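Local structure of hydroxyethylphosphonate dioxygenase (Streptomyces albus, 6B9R) at residues A[243-248]-A[289-294]; A[264-269]-A[276-281]; A[280-285]-A[295-300]. The protein probably uses iron(II) and dioxygen to cleave 2-hydroxyethylphosphonate, giving hydroxymethylphosphonate and formate. All coordinates share one frame; numbering follows the deposited sequence.

Interaction 1. Residues A[243-248]-A[289-294]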
ATOM      1  N   ARG A 243     -14.138 -15.712  -6.194  1.00 16.36           N
ATOM      2  CA  ARG A 243     -13.232 -16.682  -6.817  1.00 23.35           C
ATOM      3  C   ARG A 243     -11.781 -16.414  -6.422  1.00 22.02           C
ATOM      4  O   ARG A 243     -10.998 -17.348  -6.194  1.00 17.88           O
ATOM      5  CB  ARG A 243     -13.364 -16.655  -8.344  1.00 19.38           C
ATOM      6  CG  ARG A 243     -14.709 -17.163  -8.887  1.00 18.32           C
ATOM      7  CD  ARG A 243     -14.643 -17.420 -10.383  1.00 20.62           C
ATOM      8  NE  ARG A 243     -14.024 -16.325 -11.136  1.00 21.51           N
ATOM      9  CZ  ARG A 243     -14.692 -15.280 -11.630  1.00 30.43           C
ATOM     10  NH1 ARG A 243     -16.000 -15.168 -11.435  1.00 24.21           N
ATOM     11  NH2 ARG A 243     -14.055 -14.343 -12.314  1.00 31.96           N
ATOM     12  N   SER A 244     -11.404 -15.139  -6.340  1.00 20.01           N
ATOM     13  CA  SER A 244     -10.018 -14.811  -6.023  1.00 21.68           C
ATOM     14  C   SER A 244      -9.650 -15.230  -4.601  1.00 20.52           C
ATOM     15  O   SER A 244      -8.541 -15.741  -4.364  1.00 18.39           O
ATOM     16  CB  SER A 244      -9.781 -13.313  -6.231  1.00 26.51           C
ATOM     17  OG  SER A 244      -8.425 -12.980  -5.983  1.00 30.20           O
ATOM     18  N   VAL A 245     -10.552 -15.022  -3.639  1.00 16.33           N
ATOM     19  CA  VAL A 245     -10.259 -15.425  -2.265  1.00 18.48           C
ATOM     20  C   VAL A 245     -10.269 -16.942  -2.147  1.00 18.54           C
ATOM     21  O   VAL A 245      -9.454 -17.526  -1.420  1.00 17.63           O
ATOM     22  CB  VAL A 245     -11.244 -14.758  -1.282  1.00 18.13           C
ATOM     23  CG1 VAL A 245     -10.930 -15.166   0.155  1.00 18.80           C
ATOM     24  CG2 VAL A 245     -11.162 -13.237  -1.415  1.00 20.21           C
ATOM     25  N   MET A 246     -11.171 -17.611  -2.870  1.00 19.13           N
ATOM     26  CA  MET A 246     -11.153 -19.071  -2.878  1.00 16.83           C
ATOM     27  C   MET A 246      -9.825 -19.598  -3.409  1.00 17.64           C
ATOM     28  O   MET A 246      -9.233 -20.510  -2.826  1.00 19.47           O
ATOM     29  CB  MET A 246     -12.321 -19.616  -3.698  1.00 20.09           C
ATOM     30  CG  MET A 246     -13.677 -19.394  -3.054  1.00 16.30           C
ATOM     31  SD  MET A 246     -15.021 -19.952  -4.126  1.00 20.78           S
ATOM     32  CE  MET A 246     -14.716 -21.718  -4.150  1.00 20.15           C
ATOM     33  N   ALA A 247      -9.340 -19.030  -4.517  1.00 17.33           N
ATOM     34  CA  ALA A 247      -8.044 -19.449  -5.043  1.00 14.96           C
ATOM     35  C   ALA A 247      -6.920 -19.158  -4.051  1.00 14.71           C
ATOM     36  O   ALA A 247      -5.968 -19.940  -3.936  1.00 19.07           O
ATOM     37  CB  ALA A 247      -7.773 -18.768  -6.383  1.00 14.74           C
ATOM     38  N   ALA A 248      -7.011 -18.042  -3.322  1.00 14.98           N
ATOM     39  CA  ALA A 248      -5.955 -17.697  -2.368  1.00 15.00           C
ATOM     40  C   ALA A 248      -5.901 -18.680  -1.206  1.00 19.94           C
ATOM     41  O   ALA A 248      -4.830 -18.910  -0.642  1.00 17.99           O
ATOM     42  CB  ALA A 248      -6.165 -16.278  -1.836  1.00 18.61           C
ATOM     43  N   LEU A 289     -13.709 -18.421   4.950  1.00 17.49           N
ATOM     44  CA  LEU A 289     -12.496 -18.037   4.235  1.00 18.36           C
ATOM     45  C   LEU A 289     -11.499 -17.293   5.111  1.00 24.18           C
ATOM     46  O   LEU A 289     -10.462 -16.838   4.607  1.00 20.27           O
ATOM     47  CB  LEU A 289     -12.864 -17.176   3.020  1.00 18.78           C
ATOM     48  CG  LEU A 289     -13.623 -17.938   1.924  1.00 20.53           C
ATOM     49  CD1 LEU A 289     -14.369 -16.991   0.966  1.00 22.44           C
ATOM     50  CD2 LEU A 289     -12.688 -18.871   1.153  1.00 19.33           C
ATOM     51  N   GLY A 290     -11.780 -17.152   6.400  1.00 23.18           N
ATOM     52  CA  GLY A 290     -10.830 -16.485   7.274  1.00 23.13           C
ATOM     53  C   GLY A 290     -10.612 -15.026   6.952  1.00 16.89           C
ATOM     54  O   GLY A 290      -9.497 -14.520   7.111  1.00 19.93           O
ATOM     55  N   VAL A 291     -11.646 -14.326   6.486  1.00 19.07           N
ATOM     56  CA  VAL A 291     -11.520 -12.912   6.179  1.00 17.75           C
ATOM     57  C   VAL A 291     -12.722 -12.170   6.748  1.00 20.76           C
ATOM     58  O   VAL A 291     -13.757 -12.756   7.070  1.00 22.04           O
ATOM     59  CB  VAL A 291     -11.395 -12.651   4.662  1.00 19.40           C
ATOM     60  CG1 VAL A 291     -10.254 -13.478   4.061  1.00 23.09           C
ATOM     61  CG2 VAL A 291     -12.720 -12.967   3.964  1.00 17.16           C
ATOM     62  N   SER A 292     -12.559 -10.862   6.888  1.00 19.93           N
ATOM     63  CA  SER A 292     -13.694 -10.003   7.182  1.00 25.90           C
ATOM     64  C   SER A 292     -14.575  -9.871   5.948  1.00 21.98           C
ATOM     65  O   SER A 292     -14.100  -9.941   4.811  1.00 17.90           O
ATOM     66  CB  SER A 292     -13.216  -8.618   7.626  1.00 20.20           C
ATOM     67  OG  SER A 292     -14.278  -7.676   7.605  1.00 36.75           O
ATOM     68  N   VAL A 293     -15.876  -9.675   6.181  1.00 23.40           N
ATOM     69  CA  VAL A 293     -16.800  -9.385   5.085  1.00 24.32           C
ATOM     70  C   VAL A 293     -16.246  -8.273   4.207  1.00 23.87           C
ATOM     71  O   VAL A 293     -16.480  -8.249   2.994  1.00 23.80           O
ATOM     72  CB  VAL A 293     -18.195  -9.031   5.648  1.00 21.47           C
ATOM     73  CG1 VAL A 293     -19.107  -8.503   4.548  1.00 24.29           C
ATOM     74  CG2 VAL A 293     -18.820 -10.237   6.326  1.00 24.91           C
ATOM     75  N   ARG A 294     -15.471  -7.363   4.802  1.00 20.60           N
ATOM     76  CA  ARG A 294     -14.832  -6.286   4.052  1.00 20.37           C
ATOM     77  C   ARG A 294     -14.134  -6.802   2.797  1.00 24.74           C
ATOM     78  O   ARG A 294     -14.196  -6.171   1.737  1.00 23.94           O
ATOM     79  CB  ARG A 294     -13.841  -5.558   4.967  1.00 26.11           C
ATOM     80  CG  ARG A 294     -13.130  -4.373   4.340  1.00 31.59           C
ATOM     81  CD  ARG A 294     -12.186  -3.660   5.320  1.00 23.22           C
ATOM     82  NE  ARG A 294     -11.414  -2.643   4.605  1.00 25.70           N
ATOM     83  CZ  ARG A 294     -11.627  -1.328   4.682  1.00 28.81           C
ATOM     84  NH1 ARG A 294     -10.886  -0.500   3.958  1.00 29.26           N
ATOM     85  NH2 ARG A 294     -12.556  -0.832   5.496  1.00 20.54           N
TER

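Interaction 2. Residues A[264-269]-A[276-281]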
ATOM      1  N   THR A 264     -23.784 -26.170  -2.188  1.00 27.41           N
ATOM      2  CA  THR A 264     -22.769 -26.093  -3.239  1.00 27.76           C
ATOM      3  C   THR A 264     -23.299 -25.359  -4.464  1.00 25.26           C
ATOM      4  O   THR A 264     -22.563 -24.598  -5.102  1.00 26.63           O
ATOM      5  CB  THR A 264     -22.295 -27.490  -3.643  1.00 30.95           C
ATOM      6  OG1 THR A 264     -23.418 -28.254  -4.107  1.00 31.51           O
ATOM      7  CG2 THR A 264     -21.647 -28.195  -2.475  1.00 27.21           C
ATOM      8  N   ASP A 265     -24.569 -25.593  -4.818  1.00 24.70           N
ATOM      9  CA  ASP A 265     -25.173 -24.886  -5.948  1.00 25.46           C
ATOM     10  C   ASP A 265     -25.119 -23.381  -5.743  1.00 29.20           C
ATOM     11  O   ASP A 265     -24.857 -22.622  -6.686  1.00 29.71           O
ATOM     12  CB  ASP A 265     -26.626 -25.332  -6.138  1.00 25.56           C
ATOM     13  CG  ASP A 265     -26.742 -26.698  -6.779  1.00 37.95           C
ATOM     14  OD1 ASP A 265     -25.717 -27.211  -7.271  1.00 44.76           O
ATOM     15  OD2 ASP A 265     -27.866 -27.256  -6.795  1.00 43.34           O
ATOM     16  N   ARG A 266     -25.355 -22.932  -4.508  1.00 25.41           N
ATOM     17  CA  ARG A 266     -25.350 -21.499  -4.232  1.00 22.65           C
ATOM     18  C   ARG A 266     -23.942 -20.921  -4.317  1.00 23.43           C
ATOM     19  O   ARG A 266     -23.745 -19.858  -4.916  1.00 25.74           O
ATOM     20  CB  ARG A 266     -25.973 -21.230  -2.860  1.00 21.95           C
ATOM     21  CG  ARG A 266     -26.055 -19.754  -2.478  1.00 24.53           C
ATOM     22  CD  ARG A 266     -26.845 -18.934  -3.493  1.00 24.82           C
ATOM     23  NE  ARG A 266     -27.050 -17.563  -3.025  1.00 28.56           N
ATOM     24  CZ  ARG A 266     -27.328 -16.525  -3.812  1.00 29.79           C
ATOM     25  NH1 ARG A 266     -27.441 -16.682  -5.127  1.00 25.17           N
ATOM     26  NH2 ARG A 266     -27.491 -15.323  -3.278  1.00 27.01           N
ATOM     27  N   VAL A 267     -22.946 -21.608  -3.743  1.00 21.11           N
ATOM     28  CA  VAL A 267     -21.575 -21.110  -3.828  1.00 20.53           C
ATOM     29  C   VAL A 267     -21.136 -21.007  -5.286  1.00 22.50           C
ATOM     30  O   VAL A 267     -20.499 -20.025  -5.693  1.00 20.75           O
ATOM     31  CB  VAL A 267     -20.620 -21.997  -3.001  1.00 24.38           C
ATOM     32  CG1 VAL A 267     -19.189 -21.444  -3.052  1.00 25.41           C
ATOM     33  CG2 VAL A 267     -21.098 -22.092  -1.558  1.00 21.98           C
ATOM     34  N   ALA A 268     -21.493 -22.005  -6.100  1.00 27.02           N
ATOM     35  CA  ALA A 268     -21.133 -21.959  -7.512  1.00 27.82           C
ATOM     36  C   ALA A 268     -21.800 -20.781  -8.205  1.00 23.00           C
ATOM     37  O   ALA A 268     -21.153 -20.046  -8.961  1.00 26.38           O
ATOM     38  CB  ALA A 268     -21.510 -23.273  -8.197  1.00 27.36           C
ATOM     39  N   ALA A 269     -23.088 -20.573  -7.935  1.00 22.68           N
ATOM     40  CA  ALA A 269     -23.811 -19.456  -8.534  1.00 26.56           C
ATOM     41  C   ALA A 269     -23.209 -18.115  -8.125  1.00 28.78           C
ATOM     42  O   ALA A 269     -23.097 -17.201  -8.952  1.00 26.25           O
ATOM     43  CB  ALA A 269     -25.286 -19.529  -8.143  1.00 25.50           C
ATOM     44  N   ARG A 276     -23.398  -9.052  -5.450  1.00 25.84           N
ATOM     45  CA  ARG A 276     -22.937  -9.580  -4.175  1.00 25.86           C
ATOM     46  C   ARG A 276     -23.941 -10.578  -3.611  1.00 23.95           C
ATOM     47  O   ARG A 276     -25.143 -10.536  -3.911  1.00 24.45           O
ATOM     48  CB  ARG A 276     -22.707  -8.458  -3.166  1.00 26.22           C
ATOM     49  CG  ARG A 276     -23.966  -7.693  -2.801  1.00 25.99           C
ATOM     50  CD  ARG A 276     -23.827  -7.002  -1.455  1.00 25.36           C
ATOM     51  NE  ARG A 276     -24.988  -6.174  -1.160  1.00 23.18           N
ATOM     52  CZ  ARG A 276     -26.056  -6.582  -0.480  1.00 29.71           C
ATOM     53  NH1 ARG A 276     -26.120  -7.821  -0.004  1.00 24.60           N
ATOM     54  NH2 ARG A 276     -27.065  -5.740  -0.272  1.00 30.09           N
ATOM     55  N   ALA A 277     -23.431 -11.492  -2.793  1.00 20.48           N
ATOM     56  CA  ALA A 277     -24.291 -12.384  -2.038  1.00 22.05           C
ATOM     57  C   ALA A 277     -25.112 -11.587  -1.018  1.00 21.41           C
ATOM     58  O   ALA A 277     -24.853 -10.411  -0.748  1.00 21.17           O
ATOM     59  CB  ALA A 277     -23.448 -13.456  -1.344  1.00 18.52           C
ATOM     60  N   GLU A 278     -26.119 -12.243  -0.451  1.00 22.82           N
ATOM     61  CA  GLU A 278     -26.878 -11.645   0.639  1.00 23.44           C
ATOM     62  C   GLU A 278     -25.993 -11.517   1.877  1.00 23.90           C
ATOM     63  O   GLU A 278     -25.042 -12.283   2.067  1.00 22.97           O
ATOM     64  CB  GLU A 278     -28.117 -12.489   0.953  1.00 23.08           C
ATOM     65  CG  GLU A 278     -28.928 -12.911  -0.280  1.00 20.78           C
ATOM     66  CD  GLU A 278     -29.652 -11.749  -0.939  1.00 33.43           C
ATOM     67  OE1 GLU A 278     -30.001 -11.872  -2.132  1.00 40.54           O
ATOM     68  OE2 GLU A 278     -29.873 -10.715  -0.268  1.00 37.67           O
ATOM     69  N   TRP A 279     -26.293 -10.522   2.718  1.00 24.01           N
ATOM     70  CA  TRP A 279     -25.454 -10.265   3.893  1.00 24.66           C
ATOM     71  C   TRP A 279     -25.214 -11.502   4.755  1.00 27.40           C
ATOM     72  O   TRP A 279     -24.055 -11.745   5.135  1.00 26.64           O
ATOM     73  CB  TRP A 279     -26.051  -9.125   4.737  1.00 24.79           C
ATOM     74  CG  TRP A 279     -26.023  -7.809   4.032  1.00 23.89           C
ATOM     75  CD1 TRP A 279     -27.100  -7.054   3.660  1.00 26.50           C
ATOM     76  CD2 TRP A 279     -24.862  -7.112   3.557  1.00 21.95           C
ATOM     77  NE1 TRP A 279     -26.681  -5.921   3.004  1.00 25.64           N
ATOM     78  CE2 TRP A 279     -25.312  -5.933   2.926  1.00 27.79           C
ATOM     79  CE3 TRP A 279     -23.488  -7.364   3.611  1.00 31.96           C
ATOM     80  CZ2 TRP A 279     -24.438  -5.010   2.353  1.00 28.32           C
ATOM     81  CZ3 TRP A 279     -22.620  -6.444   3.043  1.00 31.59           C
ATOM     82  CH2 TRP A 279     -23.104  -5.285   2.418  1.00 28.58           C
ATOM     83  N   PRO A 280     -26.216 -12.316   5.093  1.00 23.83           N
ATOM     84  CA  PRO A 280     -25.920 -13.526   5.874  1.00 29.07           C
ATOM     85  C   PRO A 280     -25.028 -14.507   5.137  1.00 29.44           C
ATOM     86  O   PRO A 280     -24.229 -15.205   5.777  1.00 25.59           O
ATOM     87  CB  PRO A 280     -27.314 -14.118   6.139  1.00 25.08           C
ATOM     88  CG  PRO A 280     -28.242 -12.978   5.975  1.00 34.36           C
ATOM     89  CD  PRO A 280     -27.667 -12.171   4.868  1.00 32.60           C
ATOM     90  N   GLU A 281     -25.153 -14.586   3.808  1.00 21.58           N
ATOM     91  CA  GLU A 281     -24.247 -15.417   3.020  1.00 21.26           C
ATOM     92  C   GLU A 281     -22.832 -14.858   3.034  1.00 20.73           C
ATOM     93  O   GLU A 281     -21.857 -15.613   3.153  1.00 22.38           O
ATOM     94  CB  GLU A 281     -24.762 -15.537   1.584  1.00 21.04           C
ATOM     95  CG  GLU A 281     -26.097 -16.235   1.484  1.00 22.71           C
ATOM     96  CD  GLU A 281     -26.681 -16.203   0.080  1.00 26.70           C
ATOM     97  OE1 GLU A 281     -26.460 -15.207  -0.636  1.00 24.55           O
ATOM     98  OE2 GLU A 281     -27.364 -17.178  -0.308  1.00 30.21           O
TER
HETATM   99  O   HOH W   1     -27.219 -12.417  -4.808  1.00 49.03           O

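Interaction 3. Residues A[280-285]-A[295-300]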
ATOM      1  N   PRO A 280     -26.216 -12.316   5.093  1.00 23.83           N
ATOM      2  CA  PRO A 280     -25.920 -13.526   5.874  1.00 29.07           C
ATOM      3  C   PRO A 280     -25.028 -14.507   5.137  1.00 29.44           C
ATOM      4  O   PRO A 280     -24.229 -15.205   5.777  1.00 25.59           O
ATOM      5  CB  PRO A 280     -27.314 -14.118   6.139  1.00 25.08           C
ATOM      6  CG  PRO A 280     -28.242 -12.978   5.975  1.00 34.36           C
ATOM      7  CD  PRO A 280     -27.667 -12.171   4.868  1.00 32.60           C
ATOM      8  N   GLU A 281     -25.153 -14.586   3.808  1.00 21.58           N
ATOM      9  CA  GLU A 281     -24.247 -15.417   3.020  1.00 21.26           C
ATOM     10  C   GLU A 281     -22.832 -14.858   3.034  1.00 20.73           C
ATOM     11  O   GLU A 281     -21.857 -15.613   3.153  1.00 22.38           O
ATOM     12  CB  GLU A 281     -24.762 -15.537   1.584  1.00 21.04           C
ATOM     13  CG  GLU A 281     -26.097 -16.235   1.484  1.00 22.71           C
ATOM     14  CD  GLU A 281     -26.681 -16.203   0.080  1.00 26.70           C
ATOM     15  OE1 GLU A 281     -26.460 -15.207  -0.636  1.00 24.55           O
ATOM     16  OE2 GLU A 281     -27.364 -17.178  -0.308  1.00 30.21           O
ATOM     17  N   LEU A 282     -22.693 -13.538   2.896  1.00 20.08           N
ATOM     18  CA  LEU A 282     -21.357 -12.950   2.927  1.00 23.89           C
ATOM     19  C   LEU A 282     -20.673 -13.219   4.261  1.00 29.35           C
ATOM     20  O   LEU A 282     -19.466 -13.491   4.309  1.00 22.46           O
ATOM     21  CB  LEU A 282     -21.432 -11.446   2.661  1.00 21.26           C
ATOM     22  CG  LEU A 282     -21.748 -10.992   1.235  1.00 27.33           C
ATOM     23  CD1 LEU A 282     -21.993  -9.499   1.216  1.00 28.14           C
ATOM     24  CD2 LEU A 282     -20.609 -11.340   0.293  1.00 32.03           C
ATOM     25  N   SER A 283     -21.428 -13.143   5.361  1.00 23.73           N
ATOM     26  CA  SER A 283     -20.824 -13.376   6.671  1.00 28.87           C
ATOM     27  C   SER A 283     -20.345 -14.812   6.801  1.00 23.04           C
ATOM     28  O   SER A 283     -19.254 -15.065   7.327  1.00 22.79           O
ATOM     29  CB  SER A 283     -21.820 -13.059   7.786  1.00 32.96           C
ATOM     30  OG  SER A 283     -22.255 -11.718   7.718  1.00 29.96           O
ATOM     31  N   ALA A 284     -21.163 -15.766   6.348  1.00 19.10           N
ATOM     32  CA  ALA A 284     -20.799 -17.174   6.427  1.00 23.56           C
ATOM     33  C   ALA A 284     -19.610 -17.483   5.524  1.00 23.35           C
ATOM     34  O   ALA A 284     -18.682 -18.193   5.928  1.00 22.39           O
ATOM     35  CB  ALA A 284     -22.006 -18.042   6.066  1.00 25.07           C
ATOM     36  N   LEU A 285     -19.620 -16.959   4.299  1.00 19.54           N
ATOM     37  CA  LEU A 285     -18.493 -17.183   3.400  1.00 20.49           C
ATOM     38  C   LEU A 285     -17.221 -16.563   3.955  1.00 19.60           C
ATOM     39  O   LEU A 285     -16.158 -17.195   3.936  1.00 19.63           O
ATOM     40  CB  LEU A 285     -18.798 -16.618   2.013  1.00 19.22           C
ATOM     41  CG  LEU A 285     -19.907 -17.301   1.213  1.00 23.78           C
ATOM     42  CD1 LEU A 285     -20.304 -16.436   0.031  1.00 21.83           C
ATOM     43  CD2 LEU A 285     -19.461 -18.686   0.745  1.00 22.81           C
ATOM     44  N   GLU A 295     -13.482  -7.965   2.887  1.00 22.52           N
ATOM     45  CA  GLU A 295     -12.653  -8.435   1.787  1.00 17.39           C
ATOM     46  C   GLU A 295     -13.438  -9.076   0.651  1.00 18.75           C
ATOM     47  O   GLU A 295     -12.852  -9.312  -0.413  1.00 25.42           O
ATOM     48  CB  GLU A 295     -11.600  -9.426   2.311  1.00 17.34           C
ATOM     49  CG  GLU A 295     -10.656  -8.775   3.301  1.00 18.89           C
ATOM     50  CD  GLU A 295      -9.797  -7.684   2.655  1.00 24.17           C
ATOM     51  OE1 GLU A 295      -9.536  -7.759   1.434  1.00 21.71           O
ATOM     52  OE2 GLU A 295      -9.378  -6.751   3.371  1.00 25.87           O
ATOM     53  N   LEU A 296     -14.733  -9.364   0.833  1.00 17.54           N
ATOM     54  CA  LEU A 296     -15.563  -9.912  -0.236  1.00 17.71           C
ATOM     55  C   LEU A 296     -16.391  -8.846  -0.942  1.00 23.87           C
ATOM     56  O   LEU A 296     -17.112  -9.168  -1.894  1.00 24.21           O
ATOM     57  CB  LEU A 296     -16.488 -11.000   0.314  1.00 21.73           C
ATOM     58  CG  LEU A 296     -15.812 -12.223   0.950  1.00 19.52           C
ATOM     59  CD1 LEU A 296     -16.884 -13.206   1.458  1.00 19.82           C
ATOM     60  CD2 LEU A 296     -14.882 -12.927  -0.021  1.00 24.68           C
ATOM     61  N   LEU A 297     -16.308  -7.594  -0.496  1.00 22.93           N
ATOM     62  CA  LEU A 297     -17.032  -6.482  -1.096  1.00 20.70           C
ATOM     63  C   LEU A 297     -16.122  -5.750  -2.075  1.00 23.68           C
ATOM     64  O   LEU A 297     -14.928  -5.585  -1.818  1.00 21.38           O
ATOM     65  CB  LEU A 297     -17.531  -5.514  -0.026  1.00 20.31           C
ATOM     66  CG  LEU A 297     -18.600  -6.050   0.927  1.00 20.63           C
ATOM     67  CD1 LEU A 297     -19.048  -4.931   1.857  1.00 22.32           C
ATOM     68  CD2 LEU A 297     -19.785  -6.588   0.130  1.00 22.95           C
ATOM     69  N   VAL A 298     -16.686  -5.320  -3.198  1.00 21.65           N
ATOM     70  CA  VAL A 298     -15.940  -4.672  -4.267  1.00 20.95           C
ATOM     71  C   VAL A 298     -16.547  -3.293  -4.479  1.00 23.85           C
ATOM     72  O   VAL A 298     -17.767  -3.180  -4.598  1.00 24.29           O
ATOM     73  CB  VAL A 298     -15.974  -5.478  -5.580  1.00 29.77           C
ATOM     74  CG1 VAL A 298     -15.044  -4.858  -6.615  1.00 26.02           C
ATOM     75  CG2 VAL A 298     -15.598  -6.929  -5.326  1.00 25.14           C
ATOM     76  N   PRO A 299     -15.758  -2.230  -4.533  1.00 25.97           N
ATOM     77  CA  PRO A 299     -16.346  -0.914  -4.771  1.00 24.57           C
ATOM     78  C   PRO A 299     -16.887  -0.826  -6.182  1.00 25.23           C
ATOM     79  O   PRO A 299     -16.401  -1.486  -7.103  1.00 27.92           O
ATOM     80  CB  PRO A 299     -15.171   0.047  -4.562  1.00 25.43           C
ATOM     81  CG  PRO A 299     -13.987  -0.767  -4.925  1.00 28.02           C
ATOM     82  CD  PRO A 299     -14.295  -2.156  -4.421  1.00 30.23           C
ATOM     83  N   HIS A 300     -17.947  -0.042  -6.324  1.00 29.39           N
ATOM     84  CA  HIS A 300     -18.431   0.349  -7.631  1.00 32.98           C
ATOM     85  C   HIS A 300     -17.790   1.673  -8.004  1.00 37.05           C
ATOM     86  O   HIS A 300     -17.210   2.369  -7.168  1.00 43.21           O
ATOM     87  CB  HIS A 300     -19.952   0.465  -7.630  1.00 36.48           C
ATOM     88  CG  HIS A 300     -20.652  -0.822  -7.325  1.00 46.30           C
ATOM     89  ND1 HIS A 300     -21.098  -1.679  -8.310  1.00 50.94           N
ATOM     90  CD2 HIS A 300     -20.980  -1.401  -6.146  1.00 52.16           C
ATOM     91  CE1 HIS A 300     -21.674  -2.727  -7.751  1.00 51.75           C
ATOM     92  NE2 HIS A 300     -21.616  -2.584  -6.439  1.00 49.81           N
TER

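Interaction 1. Residues A[243-248]-A[289-294]
M246 on helix 238-249 and L289 mark the nearest approach of the two backbones, their CA atoms 7.3 Å apart. The bridge between them is apolar and carried mainly by V245. The CB of V245 points toward the 289-294 chain, and its CG1, set anti to the backbone N (chi1 -179°), enters the angle between two side chains. V245 CG1 lies 4.0 Å from both CD1 and CB of L289, and 4.3 Å from CG1 of V291. One methyl thus meets both the branch and the base of the leucine, the two side chains running at a slant to each other. The second methyl of the leucine turns to the neighbouring helical position, where L289 CD2 stands 4.3 Å from the CA of M246. Both segments fall within a Cro/C1-type helix-turn-helix domain, and the contact ties its helix 238-249 to the place where helix 279-288 gives way to loop. There G290, with a phi of 65°, forms a Schellman motif that turns the chain, and V291 follows with its CB again directed at helix 238-249. The M246 side chain leans on V253 and L256 of helix 253-260, L256 also touching L289. Beyond the contact, the carbonyls of A247 and A248 accept hydrogen bonds from R418 of the second subunit.

Interaction 2. Residues A[264-269]-A[276-281]
R266 grips the carboxylate of E281 side-on, with NE and NH2 each taking one oxygen in a two-pronged salt bridge. NE of R266 donates to OE2 of E281 over 2.8 Å in a fairly straight bond (163°), and R266 NH2 reaches E281 OE1 at 2.8 Å on its syn lone pair. The two flat groups are not coplanar: the guanidinium and carboxylate planes stand 40° apart, and the side chains cross at about a right angle. OE2 lies close to the guanidinium plane, yet NE meets it from out of the carboxylate plane. The arginine gets there with CG anti to its N and a bend at chi2 (58°), whereas the glutamate is extended beyond CG. OE1 carries a second bond on its anti side, from the backbone N of E278 to E281 OE1 at 3.0 Å. Since E278 is the N-cap of helix 279-288, this is the half of a capping box in which the side chain three residues on receives the cap N-H. The contact thereby links helix 264-271 to the first turn of helix 279-288 in the helix-turn-helix domain. A water joins R266 NH2 to R276 O, the bond to NH2 being long at 3.3 Å. With an alanine in place of this glutamate, the guanidinium would probably lose both its carboxylate acceptors and the E278 N-H its partner at the start of the helix. The R266 charge, together with that backbone N-H, is likely to favour the ionised form of E281.

Interaction 3. Residues A[280-285]-A[295-300]
The buried interior of the helix-turn-helix domain takes in L282 and L285 of helix 279-288, packed against L296 and L297 of the chain that leads on toward strand 307-310. L282 and L296 are nearest in the backbone, with 7.3 Å between their CA atoms. Each directs its CB at the other segment, and the side chains slide past one another in opposite directions. CD2 of L282 rests 4.1 Å from CB of L296, whereas CD1 of L296 comes up against the helix backbone, 3.9 Å from the carbonyl O of L282. The same CD1 of L296 is 4.0 Å from CB of L285, one turn further along, and so settles beside the pair of leucines. L296 takes this place because its CG lies anti to the carbonyl carbon (chi1 -61°) and the chain beyond is fully extended (chi2 180°), which carries CD1 to the helix. After helix 279-288 the chain returns to pack L296 and L297 against its side in this Cro/C1-type helix-turn-helix domain, then moves away from it. L297 joins in differently: its CB points neither toward nor away from the helix, but its CD2 swings in to lie 3.8 Å from CD1 of L282, the two side chains crossing at about a right angle. L282 is thus engaged by both its methyls, one for each of the consecutive leucines. Around them, L285 also touches L256 and S260 of helix 253-260. L297 also meets W279 of its own chain and L297 of the second subunit, while its carbonyl O accepts a hydrogen bond from R294 of that subunit.

How the interactions relate
All three contacts fall in one helix-turn-helix domain. Interactions 1 and 3, centres 9 Å apart, share one apolar interior: V245 CG2 lies 4.0 Å from L296 CD2, and V293 packs on S283. Interaction 2 lies at the surface end of helix 279-288, its centre 10 Å from that of interaction 3, and the two meet where A277 O is 3.6 Å from L282 CD1. Interactions 1 and 2, 13 Å apart between centres, do not touch, their nearest atoms about 4 Å apart. The second subunit borders interactions 1 and 3, and reaches only W279 of segment 276-281. The iron ligands H149, Q153 and H190 and the substrate pocket belong to the beta-sheet part of the chain, outside these segments.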